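PDB 4I1A: response regulator aspartate phosphatase I, which dephosphorylates the sporulation phosphotransferase Spo0F and induces excision and transfer of the mobile element ICEBs1 by inactivating its repressor ImmR. Local coordinates for residues N193-S197 with L198-R202. Residues are numbered along the deposited sequence; the frame is centred on the assembly and turned at random.
Sequences NLIDS and LEYER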
ATOM      1  N   ASN A 193       6.699   0.400   5.700  1.00 55.59           N
ATOM      2  CA  ASN A 193       8.112   0.068   5.569  1.00 54.45           C
ATOM      3  C   ASN A 193       8.371  -1.413   5.835  1.00 57.88           C
ATOM      4  O   ASN A 193       9.132  -2.058   5.117  1.00 58.06           O
ATOM      5  CB  ASN A 193       8.940   0.922   6.517  1.00 54.71           C
ATOM      6  CG  ASN A 193       9.172   2.324   5.989  1.00 55.91           C
ATOM      7  OD1 ASN A 193       9.733   2.500   4.911  1.00 57.67           O
ATOM      8  ND2 ASN A 193       8.748   3.333   6.753  1.00 56.60           N
ATOM      9  N   LEU A 194       7.722  -1.944   6.868  1.00 56.53           N
ATOM     10  CA  LEU A 194       7.799  -3.365   7.186  1.00 57.72           C
ATOM     11  C   LEU A 194       7.269  -4.232   6.039  1.00 62.76           C
ATOM     12  O   LEU A 194       7.831  -5.290   5.748  1.00 62.71           O
ATOM     13  CB  LEU A 194       7.059  -3.666   8.501  1.00 54.29           C
ATOM     14  CG  LEU A 194       7.748  -3.095   9.743  1.00 62.45           C
ATOM     15  CD1 LEU A 194       6.875  -3.149  10.978  1.00 60.15           C
ATOM     16  CD2 LEU A 194       9.081  -3.815   9.990  1.00 61.75           C
ATOM     17  N   ILE A 195       6.192  -3.781   5.393  1.00 60.51           N
ATOM     18  CA  ILE A 195       5.664  -4.454   4.205  1.00 57.96           C
ATOM     19  C   ILE A 195       6.706  -4.489   3.079  1.00 59.24           C
ATOM     20  O   ILE A 195       6.933  -5.531   2.460  1.00 58.49           O
ATOM     21  CB  ILE A 195       4.363  -3.783   3.699  1.00 60.46           C
ATOM     22  CG1 ILE A 195       3.190  -4.156   4.604  1.00 56.34           C
ATOM     23  CG2 ILE A 195       4.039  -4.183   2.254  1.00 45.57           C
ATOM     24  CD1 ILE A 195       1.901  -3.585   4.141  1.00 51.53           C
ATOM     25  N   ASP A 196       7.354  -3.356   2.828  1.00 46.66           N
ATOM     26  CA  ASP A 196       8.422  -3.312   1.838  1.00 50.14           C
ATOM     27  C   ASP A 196       9.594  -4.252   2.160  1.00 59.57           C
ATOM     28  O   ASP A 196      10.336  -4.633   1.261  1.00 65.45           O
ATOM     29  CB  ASP A 196       8.920  -1.878   1.633  1.00 47.03           C
ATOM     30  CG  ASP A 196       7.882  -0.992   0.982  1.00 61.00           C
ATOM     31  OD1 ASP A 196       6.930  -1.538   0.380  1.00 69.56           O
ATOM     32  OD2 ASP A 196       8.022   0.248   1.063  1.00 72.01           O
ATOM     33  N   SER A 197       9.756  -4.619   3.431  1.00 53.49           N
ATOM     34  CA  SER A 197      10.794  -5.561   3.832  1.00 51.11           C
ATOM     35  C   SER A 197      10.248  -6.981   3.955  1.00 58.52           C
ATOM     36  O   SER A 197      10.936  -7.862   4.478  1.00 64.56           O
ATOM     37  CB  SER A 197      11.402  -5.172   5.188  1.00 54.76           C
ATOM     38  OG  SER A 197      11.930  -3.868   5.177  1.00 64.31           O
ATOM     39  N   LEU A 198       9.009  -7.188   3.514  1.00 54.11           N
ATOM     40  CA  LEU A 198       8.332  -8.488   3.613  1.00 51.34           C
ATOM     41  C   LEU A 198       8.200  -8.989   5.047  1.00 55.89           C
ATOM     42  O   LEU A 198       8.125 -10.199   5.289  1.00 59.72           O
ATOM     43  CB  LEU A 198       9.038  -9.548   2.764  1.00 58.46           C
ATOM     44  CG  LEU A 198       9.403  -9.181   1.327  1.00 59.35           C
ATOM     45  CD1 LEU A 198       9.920 -10.414   0.621  1.00 61.97           C
ATOM     46  CD2 LEU A 198       8.229  -8.559   0.577  1.00 46.34           C
ATOM     47  N   GLU A 199       8.191  -8.061   5.998  1.00 58.92           N
ATOM     48  CA  GLU A 199       7.955  -8.407   7.398  1.00 54.54           C
ATOM     49  C   GLU A 199       6.466  -8.285   7.709  1.00 58.79           C
ATOM     50  O   GLU A 199       6.055  -7.434   8.500  1.00 58.88           O
ATOM     51  CB  GLU A 199       8.761  -7.490   8.311  1.00 54.91           C
ATOM     52  CG  GLU A 199      10.261  -7.719   8.259  1.00 56.82           C
ATOM     53  CD  GLU A 199      10.682  -9.006   8.964  1.00 74.70           C
ATOM     54  OE1 GLU A 199      11.844  -9.436   8.790  1.00 82.04           O
ATOM     55  OE2 GLU A 199       9.855  -9.586   9.700  1.00 81.99           O
ATOM     56  N   TYR A 200       5.662  -9.147   7.091  1.00 50.02           N
ATOM     57  CA  TYR A 200       4.211  -9.015   7.151  1.00 60.77           C
ATOM     58  C   TYR A 200       3.621  -9.282   8.527  1.00 62.30           C
ATOM     59  O   TYR A 200       2.593  -8.712   8.892  1.00 63.99           O
ATOM     60  CB  TYR A 200       3.539  -9.879   6.072  1.00 62.85           C
ATOM     61  CG  TYR A 200       3.749  -9.332   4.668  1.00 60.36           C
ATOM     62  CD1 TYR A 200       2.979  -8.277   4.192  1.00 70.54           C
ATOM     63  CD2 TYR A 200       4.719  -9.865   3.825  1.00 56.71           C
ATOM     64  CE1 TYR A 200       3.168  -7.767   2.915  1.00 79.28           C
ATOM     65  CE2 TYR A 200       4.918  -9.362   2.545  1.00 60.66           C
ATOM     66  CZ  TYR A 200       4.137  -8.318   2.091  1.00 76.86           C
ATOM     67  OH  TYR A 200       4.320  -7.816   0.812  1.00 79.01           O
ATOM     68  N   GLU A 201       4.280 -10.136   9.294  1.00 66.41           N
ATOM     69  CA  GLU A 201       3.838 -10.425  10.650  1.00 63.29           C
ATOM     70  C   GLU A 201       4.011  -9.193  11.546  1.00 65.44           C
ATOM     71  O   GLU A 201       3.155  -8.879  12.377  1.00 65.67           O
ATOM     72  CB  GLU A 201       4.633 -11.607  11.206  1.00 72.00           C
ATOM     73  CG  GLU A 201       3.826 -12.558  12.065  1.00 94.20           C
ATOM     74  CD  GLU A 201       4.322 -13.984  11.946  1.00114.40           C
ATOM     75  OE1 GLU A 201       4.575 -14.422  10.799  1.00115.48           O
ATOM     76  OE2 GLU A 201       4.469 -14.659  12.991  1.00124.12           O
ATOM     77  N   ARG A 202       5.127  -8.493  11.372  1.00 70.38           N
ATOM     78  CA  ARG A 202       5.417  -7.321  12.188  1.00 73.72           C
ATOM     79  C   ARG A 202       4.532  -6.146  11.790  1.00 66.16           C
ATOM     80  O   ARG A 202       4.097  -5.356  12.645  1.00 64.28           O
ATOM     81  CB  ARG A 202       6.900  -6.957  12.093  1.00 74.00           C
ATOM     82  CG  ARG A 202       7.820  -7.979  12.747  1.00 78.98           C
ATOM     83  CD  ARG A 202       9.280  -7.597  12.560  1.00 78.93           C
ATOM     84  NE  ARG A 202      10.202  -8.585  13.116  1.00 75.18           N
ATOM     85  CZ  ARG A 202      10.725  -8.511  14.338  1.00 79.16           C
ATOM     86  NH1 ARG A 202      10.408  -7.494  15.136  1.00 77.33           N
ATOM     87  NH2 ARG A 202      11.567  -9.448  14.763  1.00 81.26           N
TER
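Leu194 O accepts a hydrogen bond from Glu199 N at 2.8 Å, and Ile195 O one from Leu198 N at 2.9 Å, the bond pair of a Schellman motif that ends helix 180-196. Leu198 is the C-prime residue, with a positive phi of 59°. Both bonds are similarly straight at the hydrogen. Glu199 N is only moderately tilted from the carbonyl plane of Leu194, while Leu198 N sits well above that of Ile195. Glu199 then takes the N-cap position of helix 200-215, so one helix stops and the next starts within a few residues.

Side chains pack on two flanks of the turn. On one, the branch methyl CG2 of Ile195 lies 3.7 Å from Tyr200 CE1, and Ile195 CG1 is 4.0 Å from the same ring carbon. The two side chains cross at about a right angle. Ile195 CG2 stands anti to the backbone N, with CG1 beside that N (chi1 -75°), and both branches reach the ring. On the other flank, Leu194 spreads its methyls. CD2 packs on Glu199 CB at 4.1 Å, and CD1 on Arg202 CB at 4.0 Å. Glu199 bends at chi2, and its OE2 meets the guanidinium edge of Arg202 in plane, 3.6 Å from NE, in a salt bridge.

This is the tight turn between the two antiparallel helices of predicted TPR 3. Leu194 and Ile195 also pack on Ala203 of helix 200-215. Leu194 touches Met163 of helix 159-173, and Tyr200 meets Leu237, just after helix 220-236.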